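PDB 6EUD: ATP-dependent RNA helicase HrpB from Escherichia coli, which hydrolyses ATP to ADP and phosphate, binds single-stranded RNA and belongs to the DEAH/RHA group of RNA helicases. Local coordinates for residues 198-203 with 228-233; 221-226 with 291-296; 633-638 with 720-725; 638-643 with 650-655. All blocks are in the same frame, centred on the assembly; numbering follows the deposited sequence.

In the fold
The four contacts form two pairs at widely separated places in one chain. Contacts 1 and 2, with centres 10 Å apart, both lie in the C-terminal helicase domain and both use helix 225-236. Their segments alternate along the sequence, and they touch directly where F199 CZ packs 3.7 Å from C293 CB. Contacts 3 and 4, also 10 Å apart between centres, share L638 and helix 631-646; contact 4 begins on that residue and closes well before segment 720-725. The first pair packs the second RecA-like domain of the helicase core. The second, its nearest atoms about 39 Å or more away, packs helix 631-646 against its following loop and the C-terminal part.

Contact 1: residues 198-203 with 228-233; sequences RFDDAV and IQRVQE
V231 lays its CG2 methyl against the backbone of D200, 3.7 Å from D200 CA, while its CG1, anti to the backbone N (chi1 165°), meets V203 CG1 at 4.0 Å, the two valines crossing at about a right angle. Thus two residues one turn apart on helix 199-213 straddle a single valine of helix 225-236. The short segments cross at -53° with axes 8.4 Å apart, and D200 and V231 sit 4.7 Å apart, CA to CA. D200 OD2 also lies 3.6 Å from R230 CB, whereas R230 NE stays 4.7 Å from D200 OD2, too far for a direct ion pair. The carboxylate is instead in a salt bridge within its own segment, R198 NH1 to D200 OD2 at 2.7 Å, whose hydrogen bond is weakly angled. Water 1 links D200 OD2 to R230 O, donating to both. Beneath lies the sheet of this RecA-like domain: V231 rests on L273 of strand 269-274, and F199 on C293 and Q295 of strand 287-302.

Contact 2: residues 221-226 with 291-296; sequences FLPGVG and VDCAQE
F221 N donates to V291 O at 2.9 Å and 158°, and C293 N returns a weak bond to F221 O at 3.4 Å. These two bonds flank D292 and define a parallel beta bridge between F221 and D292, joining the end of strand 217-221 to strand 287-302 in the RecA-like C-terminal helicase domain. The FLPG sequence is consistent with helicase motif IV, and the F221 side chain is about 11 Å from that of T32, predicted to bind ATP.

D292 closes an Asx turn: OD1 accepts from A294 N at 2.9 Å, the donor standing 69° out of the carboxylate plane. The same oxygen is in a salt bridge with R323 of helix 317-325, in a sequence matching motif VI (QRAGRAGR), while OD2 takes H337 ND1. An alanine here is likely to deprive R323 of its counter-charge and A294 N of its acceptor, letting the turn lose its shape.

Outside the polar core, L222 CD2 packs on C293 CB at 4.0 Å. The chi1 of C293, 75°, sets SG between its own backbone N and carbonyl carbon, bringing it 3.8 Å from P223 CD. At the far end, the proline ring abuts the strand, P223 CG lying 3.6 Å from Q295 O.

Contact 3: residues 633-638 with 720-725; sequences AEQLRL and IRYHED
Q635 engages both the NH and the C=O of Y722 with its side-chain amide. Y722 N donates to Q635 OE1 at 2.9 Å and 162°, in the carbonyl plane on a lone pair. In return Q635 NE2 gives a nearly straight bond to Y722 O, 3.2 Å long, with the donor above the Y722 carbonyl plane. Accepting at OE1 and donating at NE2, the amide is fixed against a flip. OE1 has a further donor in water 3, 2.9 Å away, which also donates to I720 O. The chain bends at chi2 (-64°), carrying the amide across to the loop. OE1 also sits in the plane of the Y722 ring, at its edge, 3.6 Å from Y722 CD2.

Through these bonds helix 631-646 docks on the chain leaving strand 717-721, which pairs antiparallel with strands 709-711 and 729-733 in the C-terminal helicase family region. One turn along the helix, L638 forks over the same loop: L638 CD1 meets Y722 O at 3.7 Å, and L638 CD2 meets E724 OE1 at 3.5 Å.

Behind this shell, I720 CG2 lies over one face of the Y722 ring, toward its rim, and Y722 OH is bonded to P707 O. E724 OE1 stands over the centre of the H723 ring, whose ND1 accepts from D725 N at 2.9 Å. K645, farther along the helix, is bonded to E724 O.

Contact 4: residues 638-643 with 650-655; sequences LRLLCA and YDWPAV
This is apolar packing of helix 631-646 against the irregular chain that follows it and runs back along it, joined by one CH-pi contact. A643 CB stands over the six-membered ring of W652, 3.6 Å from its centroid and 15° off the normal. Y650 CB lies over the opposite face, toward its rim, so the indole has a residue on each face, and its NE1 is hydrogen-bonded to L647 O. One turn earlier L640 CG, anti to the carbonyl carbon (chi1 -73°), carries CD1 to V655 CG1 at 3.8 Å and CD2 to 4.2 Å from W652 CE3. The other valine methyl, V655 CG2, meets L641 CD2 at 3.5 Å. Water 4 donates to P653 O and, weakly, to L640 O. An alanine in place of W652 would probably leave the A643 methyl without its ring and L647 O without its indole donor. Contacts that move back from A643 to L640 and L641 as the chain advances from W652 to V655 are those of a chain that reverses after helix 631-646 and packs back along it, before helix 657-662.

Contact 1: residues 198-203 with 228-233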
loop_
_atom_site.group_PDB
_atom_site.type_symbol
_atom_site.label_atom_id
_atom_site.label_comp_id
_atom_site.label_asym_id
_atom_site.label_seq_id
_atom_site.Cartn_x
_atom_site.Cartn_y
_atom_site.Cartn_z
ATOM N N ARG A 198 -24.773 7.364 -20.305
ATOM C CA ARG A 198 -23.781 8.050 -19.481
ATOM C C ARG A 198 -24.142 7.907 -18.004
ATOM O O ARG A 198 -25.305 7.691 -17.670
ATOM C CB ARG A 198 -23.687 9.531 -19.847
ATOM C CG ARG A 198 -23.508 9.783 -21.327
ATOM C CD ARG A 198 -23.456 11.268 -21.628
ATOM N NE ARG A 198 -22.279 11.868 -21.025
ATOM C CZ ARG A 198 -22.307 12.960 -20.280
ATOM N NH1 ARG A 198 -23.466 13.570 -20.086
ATOM N NH2 ARG A 198 -21.187 13.451 -19.747
ATOM N N PHE A 199 -23.157 8.033 -17.117
ATOM C CA PHE A 199 -23.441 7.987 -15.689
ATOM C C PHE A 199 -24.443 9.089 -15.280
ATOM O O PHE A 199 -25.468 8.790 -14.661
ATOM C CB PHE A 199 -22.137 8.099 -14.877
ATOM C CG PHE A 199 -22.336 8.095 -13.380
ATOM C CD1 PHE A 199 -22.562 6.899 -12.691
ATOM C CD2 PHE A 199 -22.288 9.287 -12.653
ATOM C CE1 PHE A 199 -22.740 6.888 -11.308
ATOM C CE2 PHE A 199 -22.457 9.287 -11.263
ATOM C CZ PHE A 199 -22.680 8.079 -10.591
ATOM N N ASP A 200 -24.173 10.344 -15.650
ATOM C CA ASP A 200 -24.992 11.459 -15.173
ATOM C C ASP A 200 -26.438 11.391 -15.695
ATOM O O ASP A 200 -27.376 11.680 -14.944
ATOM C CB ASP A 200 -24.357 12.823 -15.532
ATOM C CG ASP A 200 -24.158 13.027 -17.038
ATOM O OD1 ASP A 200 -24.568 12.172 -17.855
ATOM O OD2 ASP A 200 -23.605 14.081 -17.414
ATOM N N ASP A 201 -26.630 10.999 -16.954
ATOM C CA ASP A 201 -27.980 10.781 -17.484
ATOM C C ASP A 201 -28.701 9.656 -16.752
ATOM O O ASP A 201 -29.877 9.771 -16.401
ATOM C CB ASP A 201 -27.941 10.437 -18.971
ATOM C CG ASP A 201 -27.600 11.632 -19.844
ATOM O OD1 ASP A 201 -27.862 12.777 -19.417
ATOM O OD2 ASP A 201 -27.071 11.423 -20.958
ATOM N N ALA A 202 -27.993 8.553 -16.541
ATOM C CA ALA A 202 -28.589 7.393 -15.918
ATOM C C ALA A 202 -29.022 7.743 -14.496
ATOM O O ALA A 202 -30.132 7.400 -14.097
ATOM C CB ALA A 202 -27.615 6.206 -15.928
ATOM N N VAL A 203 -28.173 8.454 -13.751
ATOM C CA VAL A 203 -28.518 8.780 -12.366
ATOM C C VAL A 203 -29.728 9.729 -12.356
ATOM O O VAL A 203 -30.633 9.586 -11.523
ATOM C CB VAL A 203 -27.325 9.399 -11.579
ATOM C CG1 VAL A 203 -27.776 9.971 -10.252
ATOM C CG2 VAL A 203 -26.241 8.361 -11.330
ATOM N N ILE A 228 -21.718 15.716 -9.089
ATOM C CA ILE A 228 -22.793 16.546 -8.564
ATOM C C ILE A 228 -23.255 17.601 -9.578
ATOM O O ILE A 228 -24.457 17.787 -9.785
ATOM C CB ILE A 228 -22.373 17.250 -7.271
ATOM C CG1 ILE A 228 -22.171 16.213 -6.166
ATOM C CG2 ILE A 228 -23.419 18.309 -6.865
ATOM C CD1 ILE A 228 -21.838 16.802 -4.820
ATOM N N GLN A 229 -22.311 18.286 -10.219
ATOM C CA GLN A 229 -22.663 19.341 -11.171
ATOM C C GLN A 229 -23.359 18.770 -12.400
ATOM O O GLN A 229 -24.404 19.278 -12.839
ATOM C CB GLN A 229 -21.419 20.113 -11.591
ATOM C CG GLN A 229 -20.690 20.766 -10.454
ATOM C CD GLN A 229 -19.471 21.537 -10.918
ATOM O OE1 GLN A 229 -19.117 21.499 -12.095
ATOM N NE2 GLN A 229 -18.830 22.251 -9.996
ATOM N N ARG A 230 -22.796 17.699 -12.952
ATOM C CA ARG A 230 -23.335 17.127 -14.183
ATOM C C ARG A 230 -24.715 16.494 -13.992
ATOM O O ARG A 230 -25.588 16.654 -14.862
ATOM C CB ARG A 230 -22.350 16.111 -14.776
ATOM C CG ARG A 230 -21.154 16.786 -15.443
ATOM C CD ARG A 230 -20.232 15.799 -16.135
ATOM N NE ARG A 230 -19.535 14.960 -15.168
ATOM C CZ ARG A 230 -18.430 15.319 -14.530
ATOM N NH1 ARG A 230 -17.895 16.512 -14.738
ATOM N NH2 ARG A 230 -17.862 14.482 -13.678
ATOM N N VAL A 231 -24.918 15.787 -12.874
ATOM C CA VAL A 231 -26.206 15.169 -12.623
ATOM C C VAL A 231 -27.227 16.271 -12.373
ATOM O O VAL A 231 -28.390 16.173 -12.794
ATOM C CB VAL A 231 -26.171 14.196 -11.422
ATOM C CG1 VAL A 231 -27.585 13.859 -10.969
ATOM C CG2 VAL A 231 -25.383 12.944 -11.762
ATOM N N GLN A 232 -26.780 17.331 -11.709
ATOM C CA GLN A 232 -27.653 18.456 -11.423
ATOM C C GLN A 232 -28.228 19.045 -12.715
ATOM O O GLN A 232 -29.436 19.289 -12.815
ATOM C CB GLN A 232 -26.912 19.539 -10.629
ATOM C CG GLN A 232 -27.814 20.714 -10.258
ATOM C CD GLN A 232 -27.156 21.677 -9.294
ATOM O OE1 GLN A 232 -25.970 21.558 -9.004
ATOM N NE2 GLN A 232 -27.920 22.635 -8.794
ATOM N N GLU A 233 -27.361 19.255 -13.702
ATOM C CA GLU A 233 -27.800 19.761 -14.993
ATOM C C GLU A 233 -28.780 18.796 -15.669
ATOM O O GLU A 233 -29.790 19.235 -16.221
ATOM C CB GLU A 233 -26.599 20.021 -15.901
ATOM C CG GLU A 233 -26.983 20.405 -17.309
ATOM C CD GLU A 233 -25.837 21.036 -18.063
ATOM O OE1 GLU A 233 -24.761 21.216 -17.454
ATOM O OE2 GLU A 233 -26.012 21.356 -19.261
HETATM O O HOH W 1 -24.453 17.090 -17.567
HETATM O O HOH W 2 -21.381 12.247 -15.933
#

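Contact 2: residues 221-226 with 291-296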
loop_
_atom_site.group_PDB
_atom_site.type_symbol
_atom_site.label_atom_id
_atom_site.label_comp_id
_atom_site.label_asym_id
_atom_site.label_seq_id
_atom_site.Cartn_x
_atom_site.Cartn_y
_atom_site.Cartn_z
ATOM N N PHE A 221 -26.424 10.388 -3.230
ATOM C CA PHE A 221 -24.983 10.265 -2.996
ATOM C C PHE A 221 -24.251 10.093 -4.309
ATOM O O PHE A 221 -24.603 9.222 -5.084
ATOM C CB PHE A 221 -24.662 9.084 -2.063
ATOM C CG PHE A 221 -25.098 9.300 -0.613
ATOM C CD1 PHE A 221 -26.268 8.710 -0.115
ATOM C CD2 PHE A 221 -24.338 10.090 0.249
ATOM C CE1 PHE A 221 -26.670 8.899 1.221
ATOM C CE2 PHE A 221 -24.729 10.288 1.586
ATOM C CZ PHE A 221 -25.894 9.691 2.073
ATOM N N LEU A 222 -23.237 10.931 -4.545
ATOM C CA LEU A 222 -22.418 10.891 -5.756
ATOM C C LEU A 222 -20.927 10.864 -5.390
ATOM O O LEU A 222 -20.568 11.173 -4.249
ATOM C CB LEU A 222 -22.758 12.097 -6.635
ATOM C CG LEU A 222 -24.181 11.962 -7.166
ATOM C CD1 LEU A 222 -24.671 13.205 -7.893
ATOM C CD2 LEU A 222 -24.233 10.721 -8.069
ATOM N N PRO A 223 -20.046 10.493 -6.346
ATOM C CA PRO A 223 -18.621 10.360 -5.993
ATOM C C PRO A 223 -17.897 11.689 -5.716
ATOM O O PRO A 223 -17.019 11.727 -4.853
ATOM C CB PRO A 223 -18.012 9.688 -7.230
ATOM C CG PRO A 223 -19.190 9.079 -7.982
ATOM C CD PRO A 223 -20.317 10.018 -7.718
ATOM N N GLY A 224 -18.232 12.746 -6.447
ATOM C CA GLY A 224 -17.575 14.020 -6.250
ATOM C C GLY A 224 -18.280 15.209 -6.871
ATOM O O GLY A 224 -19.336 15.073 -7.502
ATOM N N VAL A 225 -17.669 16.381 -6.704
ATOM C CA VAL A 225 -18.234 17.642 -7.150
ATOM C C VAL A 225 -18.585 17.669 -8.631
ATOM O O VAL A 225 -19.676 18.107 -9.025
ATOM C CB VAL A 225 -17.271 18.788 -6.849
ATOM C CG1 VAL A 225 -17.839 20.132 -7.370
ATOM C CG2 VAL A 225 -17.019 18.862 -5.350
ATOM N N GLY A 226 -17.677 17.193 -9.462
ATOM C CA GLY A 226 -17.965 17.124 -10.888
ATOM C C GLY A 226 -19.238 16.351 -11.193
ATOM O O GLY A 226 -20.042 16.813 -12.001
ATOM N N VAL A 291 -31.030 8.093 -2.907
ATOM C CA VAL A 291 -30.533 7.446 -4.100
ATOM C C VAL A 291 -29.032 7.365 -3.963
ATOM O O VAL A 291 -28.346 8.369 -3.824
ATOM C CB VAL A 291 -30.937 8.180 -5.413
ATOM C CG1 VAL A 291 -30.307 7.483 -6.622
ATOM C CG2 VAL A 291 -32.469 8.240 -5.551
ATOM N N ASP A 292 -28.537 6.138 -4.002
ATOM C CA ASP A 292 -27.144 5.831 -3.747
ATOM C C ASP A 292 -26.483 5.252 -5.011
ATOM O O ASP A 292 -26.812 4.122 -5.455
ATOM C CB ASP A 292 -27.041 4.852 -2.563
ATOM C CG ASP A 292 -25.634 4.308 -2.370
ATOM O OD1 ASP A 292 -24.656 5.038 -2.656
ATOM O OD2 ASP A 292 -25.508 3.145 -1.936
ATOM N N CYS A 293 -25.571 6.024 -5.603
ATOM C CA CYS A 293 -24.881 5.572 -6.817
ATOM C C CYS A 293 -23.947 4.390 -6.517
ATOM O O CYS A 293 -23.477 3.727 -7.430
ATOM C CB CYS A 293 -24.082 6.722 -7.465
ATOM S SG CYS A 293 -22.542 7.183 -6.643
ATOM N N ALA A 294 -23.678 4.166 -5.230
ATOM C CA ALA A 294 -22.817 3.087 -4.715
ATOM C C ALA A 294 -21.369 3.158 -5.187
ATOM O O ALA A 294 -20.682 2.137 -5.204
ATOM C CB ALA A 294 -23.402 1.720 -5.063
ATOM N N GLN A 295 -20.901 4.356 -5.538
ATOM C CA GLN A 295 -19.525 4.548 -5.995
ATOM C C GLN A 295 -18.807 5.655 -5.247
ATOM O O GLN A 295 -19.274 6.783 -5.208
ATOM C CB GLN A 295 -19.506 4.813 -7.492
ATOM C CG GLN A 295 -19.764 3.533 -8.241
ATOM C CD GLN A 295 -19.787 3.696 -9.722
ATOM O OE1 GLN A 295 -19.597 4.800 -10.241
ATOM N NE2 GLN A 295 -20.026 2.590 -10.430
ATOM N N GLU A 296 -17.679 5.293 -4.638
ATOM C CA GLU A 296 -16.840 6.192 -3.856
ATOM C C GLU A 296 -15.649 6.667 -4.678
ATOM O O GLU A 296 -15.225 6.002 -5.631
ATOM C CB GLU A 296 -16.315 5.486 -2.600
ATOM C CG GLU A 296 -16.994 5.847 -1.288
ATOM C CD GLU A 296 -16.599 4.902 -0.158
ATOM O OE1 GLU A 296 -15.759 4.006 -0.405
ATOM O OE2 GLU A 296 -17.141 5.038 0.966
#

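Contact 3: residues 633-638 with 720-725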
loop_
_atom_site.group_PDB
_atom_site.type_symbol
_atom_site.label_atom_id
_atom_site.label_comp_id
_atom_site.label_asym_id
_atom_site.label_seq_id
_atom_site.Cartn_x
_atom_site.Cartn_y
_atom_site.Cartn_z
ATOM N N ALA A 633 24.468 -30.499 -13.976
ATOM C CA ALA A 633 24.128 -29.183 -13.424
ATOM C C ALA A 633 22.629 -29.011 -13.313
ATOM O O ALA A 633 22.141 -28.562 -12.288
ATOM C CB ALA A 633 24.715 -28.051 -14.273
ATOM N N GLU A 634 21.906 -29.375 -14.363
ATOM C CA GLU A 634 20.453 -29.239 -14.385
ATOM C C GLU A 634 19.804 -30.143 -13.348
ATOM O O GLU A 634 18.887 -29.726 -12.650
ATOM C CB GLU A 634 19.897 -29.549 -15.788
ATOM C CG GLU A 634 18.370 -29.585 -15.873
ATOM C CD GLU A 634 17.722 -28.235 -15.512
ATOM O OE1 GLU A 634 18.415 -27.194 -15.579
ATOM O OE2 GLU A 634 16.516 -28.210 -15.177
ATOM N N GLN A 635 20.278 -31.383 -13.250
ATOM C CA GLN A 635 19.779 -32.319 -12.234
ATOM C C GLN A 635 20.025 -31.771 -10.823
ATOM O O GLN A 635 19.163 -31.885 -9.950
ATOM C CB GLN A 635 20.432 -33.699 -12.393
ATOM C CG GLN A 635 19.759 -34.572 -13.458
ATOM C CD GLN A 635 18.329 -34.900 -13.091
ATOM O OE1 GLN A 635 18.069 -35.663 -12.144
ATOM N NE2 GLN A 635 17.386 -34.295 -13.806
ATOM N N LEU A 636 21.186 -31.159 -10.609
ATOM C CA LEU A 636 21.466 -30.506 -9.342
ATOM C C LEU A 636 20.436 -29.404 -9.091
ATOM O O LEU A 636 19.814 -29.351 -8.028
ATOM C CB LEU A 636 22.893 -29.928 -9.314
ATOM C CG LEU A 636 23.272 -29.125 -8.048
ATOM C CD1 LEU A 636 23.202 -29.949 -6.765
ATOM C CD2 LEU A 636 24.649 -28.524 -8.182
ATOM N N ARG A 637 20.230 -28.551 -10.086
ATOM C CA ARG A 637 19.242 -27.480 -9.948
ATOM C C ARG A 637 17.868 -28.072 -9.596
ATOM O O ARG A 637 17.227 -27.599 -8.678
ATOM C CB ARG A 637 19.149 -26.626 -11.210
ATOM C CG ARG A 637 18.356 -25.330 -10.967
ATOM C CD ARG A 637 18.088 -24.562 -12.252
ATOM N NE ARG A 637 17.289 -25.355 -13.175
ATOM C CZ ARG A 637 15.962 -25.330 -13.232
ATOM N NH1 ARG A 637 15.275 -24.527 -12.431
ATOM N NH2 ARG A 637 15.327 -26.100 -14.104
ATOM N N LEU A 638 17.461 -29.136 -10.288
ATOM C CA LEU A 638 16.201 -29.801 -9.996
ATOM C C LEU A 638 16.209 -30.435 -8.587
ATOM O O LEU A 638 15.203 -30.382 -7.864
ATOM C CB LEU A 638 15.908 -30.850 -11.073
ATOM C CG LEU A 638 15.541 -30.284 -12.443
ATOM C CD1 LEU A 638 15.436 -31.358 -13.525
ATOM C CD2 LEU A 638 14.233 -29.536 -12.321
ATOM N N ILE A 720 19.051 -41.701 -10.262
ATOM C CA ILE A 720 17.719 -41.202 -9.993
ATOM C C ILE A 720 17.434 -40.004 -10.911
ATOM O O ILE A 720 18.284 -39.138 -11.085
ATOM C CB ILE A 720 17.583 -40.800 -8.526
ATOM C CG1 ILE A 720 17.761 -42.031 -7.620
ATOM C CG2 ILE A 720 16.264 -40.094 -8.283
ATOM C CD1 ILE A 720 17.583 -41.726 -6.127
ATOM N N ARG A 721 16.251 -39.972 -11.508
ATOM C CA ARG A 721 15.886 -38.921 -12.442
ATOM C C ARG A 721 14.961 -37.933 -11.740
ATOM O O ARG A 721 13.785 -38.219 -11.481
ATOM C CB ARG A 721 15.217 -39.522 -13.695
ATOM C CG ARG A 721 15.066 -38.568 -14.896
ATOM C CD ARG A 721 13.770 -38.858 -15.699
ATOM N NE ARG A 721 13.624 -40.289 -15.934
ATOM C CZ ARG A 721 12.467 -40.940 -15.992
ATOM N NH1 ARG A 721 11.311 -40.306 -15.833
ATOM N NH2 ARG A 721 12.478 -42.246 -16.199
ATOM N N TYR A 722 15.494 -36.772 -11.391
ATOM C CA TYR A 722 14.666 -35.789 -10.715
ATOM C C TYR A 722 13.943 -34.924 -11.728
ATOM O O TYR A 722 14.333 -34.830 -12.896
ATOM C CB TYR A 722 15.501 -34.921 -9.776
ATOM C CG TYR A 722 16.082 -35.691 -8.616
ATOM C CD1 TYR A 722 15.397 -35.802 -7.416
ATOM C CD2 TYR A 722 17.309 -36.341 -8.738
ATOM C CE1 TYR A 722 15.933 -36.520 -6.360
ATOM C CE2 TYR A 722 17.851 -37.042 -7.695
ATOM C CZ TYR A 722 17.158 -37.128 -6.512
ATOM O OH TYR A 722 17.693 -37.836 -5.482
ATOM N N HIS A 723 12.880 -34.301 -11.255
ATOM C CA HIS A 723 12.018 -33.501 -12.084
ATOM C C HIS A 723 11.402 -32.410 -11.210
ATOM O O HIS A 723 11.211 -32.610 -10.001
ATOM C CB HIS A 723 10.950 -34.374 -12.730
ATOM C CG HIS A 723 10.158 -33.676 -13.783
ATOM N ND1 HIS A 723 9.088 -32.857 -13.486
ATOM C CD2 HIS A 723 10.274 -33.669 -15.133
ATOM C CE1 HIS A 723 8.581 -32.378 -14.609
ATOM N NE2 HIS A 723 9.278 -32.856 -15.620
ATOM N N GLU A 724 11.093 -31.260 -11.808
ATOM C CA GLU A 724 10.565 -30.134 -11.034
ATOM C C GLU A 724 9.222 -30.488 -10.417
ATOM O O GLU A 724 8.945 -30.069 -9.293
ATOM C CB GLU A 724 10.455 -28.851 -11.890
ATOM C CG GLU A 724 9.495 -28.906 -13.063
ATOM C CD GLU A 724 10.169 -29.263 -14.393
ATOM O OE1 GLU A 724 11.361 -29.654 -14.400
ATOM O OE2 GLU A 724 9.492 -29.148 -15.443
ATOM N N ASP A 725 8.423 -31.285 -11.136
ATOM C CA ASP A 725 7.062 -31.628 -10.733
ATOM C C ASP A 725 6.837 -33.141 -10.505
ATOM O O ASP A 725 6.194 -33.536 -9.528
ATOM C CB ASP A 725 6.056 -31.119 -11.786
ATOM C CG ASP A 725 5.965 -29.592 -11.835
ATOM O OD1 ASP A 725 6.034 -28.939 -10.766
ATOM O OD2 ASP A 725 5.844 -29.045 -12.953
HETATM O O HOH W 3 20.230 -36.892 -10.638
#

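Contact 4: residues 638-643 with 650-655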
loop_
_atom_site.group_PDB
_atom_site.type_symbol
_atom_site.label_atom_id
_atom_site.label_comp_id
_atom_site.label_asym_id
_atom_site.label_seq_id
_atom_site.Cartn_x
_atom_site.Cartn_y
_atom_site.Cartn_z
ATOM N N LEU A 638 17.461 -29.136 -10.288
ATOM C CA LEU A 638 16.201 -29.801 -9.996
ATOM C C LEU A 638 16.209 -30.435 -8.587
ATOM O O LEU A 638 15.203 -30.382 -7.864
ATOM C CB LEU A 638 15.908 -30.850 -11.073
ATOM C CG LEU A 638 15.541 -30.284 -12.443
ATOM C CD1 LEU A 638 15.436 -31.358 -13.525
ATOM C CD2 LEU A 638 14.233 -29.536 -12.321
ATOM N N ARG A 639 17.336 -31.016 -8.178
ATOM C CA ARG A 639 17.424 -31.578 -6.829
ATOM C C ARG A 639 17.271 -30.505 -5.765
ATOM O O ARG A 639 16.666 -30.749 -4.711
ATOM C CB ARG A 639 18.742 -32.320 -6.645
ATOM C CG ARG A 639 18.728 -33.652 -7.386
ATOM C CD ARG A 639 20.133 -34.177 -7.643
ATOM N NE ARG A 639 20.780 -34.483 -6.373
ATOM C CZ ARG A 639 22.092 -34.472 -6.204
ATOM N NH1 ARG A 639 22.885 -34.159 -7.227
ATOM N NH2 ARG A 639 22.605 -34.732 -5.013
ATOM N N LEU A 640 17.809 -29.313 -6.035
ATOM C CA LEU A 640 17.637 -28.178 -5.119
ATOM C C LEU A 640 16.165 -27.748 -5.023
ATOM O O LEU A 640 15.669 -27.435 -3.937
ATOM C CB LEU A 640 18.514 -27.003 -5.553
ATOM C CG LEU A 640 19.992 -27.274 -5.248
ATOM C CD1 LEU A 640 20.907 -26.200 -5.869
ATOM C CD2 LEU A 640 20.188 -27.388 -3.726
ATOM N N LEU A 641 15.469 -27.762 -6.156
ATOM C CA LEU A 641 14.056 -27.443 -6.181
ATOM C C LEU A 641 13.289 -28.460 -5.350
ATOM O O LEU A 641 12.431 -28.068 -4.549
ATOM C CB LEU A 641 13.498 -27.428 -7.606
ATOM C CG LEU A 641 13.885 -26.283 -8.535
ATOM C CD1 LEU A 641 13.234 -26.470 -9.918
ATOM C CD2 LEU A 641 13.512 -24.939 -7.919
ATOM N N CYS A 642 13.591 -29.755 -5.542
ATOM C CA CYS A 642 12.868 -30.826 -4.839
ATOM C C CYS A 642 13.153 -30.840 -3.343
ATOM O O CYS A 642 12.237 -31.029 -2.555
ATOM C CB CYS A 642 13.196 -32.189 -5.448
ATOM S SG CYS A 642 12.483 -32.325 -7.102
ATOM N N ALA A 643 14.410 -30.627 -2.957
ATOM C CA ALA A 643 14.780 -30.493 -1.538
ATOM C C ALA A 643 13.946 -29.438 -0.828
ATOM O O ALA A 643 13.543 -29.634 0.319
ATOM C CB ALA A 643 16.267 -30.150 -1.395
ATOM N N TYR A 650 14.916 -27.115 6.055
ATOM C CA TYR A 650 16.257 -26.560 5.844
ATOM C C TYR A 650 16.227 -25.361 4.903
ATOM O O TYR A 650 15.251 -25.157 4.176
ATOM C CB TYR A 650 17.200 -27.625 5.293
ATOM C CG TYR A 650 17.205 -28.867 6.129
ATOM C CD1 TYR A 650 17.825 -28.886 7.366
ATOM C CD2 TYR A 650 16.570 -30.023 5.692
ATOM C CE1 TYR A 650 17.832 -30.019 8.126
ATOM C CE2 TYR A 650 16.573 -31.151 6.445
ATOM C CZ TYR A 650 17.203 -31.155 7.662
ATOM O OH TYR A 650 17.191 -32.299 8.435
ATOM N N ASP A 651 17.296 -24.572 4.918
ATOM C CA ASP A 651 17.332 -23.362 4.110
ATOM C C ASP A 651 17.966 -23.598 2.750
ATOM O O ASP A 651 19.123 -23.257 2.526
ATOM C CB ASP A 651 18.068 -22.249 4.849
ATOM C CG ASP A 651 17.298 -21.747 6.052
ATOM O OD1 ASP A 651 16.071 -21.535 5.924
ATOM O OD2 ASP A 651 17.915 -21.578 7.126
ATOM N N TRP A 652 17.195 -24.172 1.833
ATOM C CA TRP A 652 17.694 -24.419 0.492
ATOM C C TRP A 652 17.627 -23.121 -0.308
ATOM O O TRP A 652 16.681 -22.349 -0.163
ATOM C CB TRP A 652 16.899 -25.546 -0.202
ATOM C CG TRP A 652 16.788 -26.778 0.641
ATOM C CD1 TRP A 652 15.748 -27.115 1.455
ATOM C CD2 TRP A 652 17.775 -27.817 0.802
ATOM N NE1 TRP A 652 16.018 -28.293 2.103
ATOM C CE2 TRP A 652 17.249 -28.745 1.719
ATOM C CE3 TRP A 652 19.044 -28.044 0.258
ATOM C CZ2 TRP A 652 17.944 -29.893 2.101
ATOM C CZ3 TRP A 652 19.729 -29.176 0.638
ATOM C CH2 TRP A 652 19.179 -30.091 1.552
ATOM N N PRO A 653 18.645 -22.864 -1.138
ATOM C CA PRO A 653 18.661 -21.691 -2.017
ATOM C C PRO A 653 17.616 -21.752 -3.116
ATOM O O PRO A 653 17.352 -22.808 -3.679
ATOM C CB PRO A 653 20.075 -21.718 -2.616
ATOM C CG PRO A 653 20.480 -23.120 -2.531
ATOM C CD PRO A 653 19.900 -23.619 -1.232
ATOM N N ALA A 654 17.016 -20.610 -3.404
ATOM C CA ALA A 654 16.160 -20.489 -4.558
ATOM C C ALA A 654 17.022 -20.646 -5.811
ATOM O O ALA A 654 18.120 -20.097 -5.893
ATOM C CB ALA A 654 15.438 -19.158 -4.552
ATOM N N VAL A 655 16.526 -21.413 -6.772
ATOM C CA VAL A 655 17.264 -21.678 -7.991
ATOM C C VAL A 655 16.344 -21.605 -9.194
ATOM O O VAL A 655 16.580 -22.252 -10.206
ATOM C CB VAL A 655 17.950 -23.059 -7.948
ATOM C CG1 VAL A 655 19.072 -23.048 -6.927
ATOM C CG2 VAL A 655 16.926 -24.151 -7.634
HETATM O O HOH W 4 15.521 -24.562 -4.019
#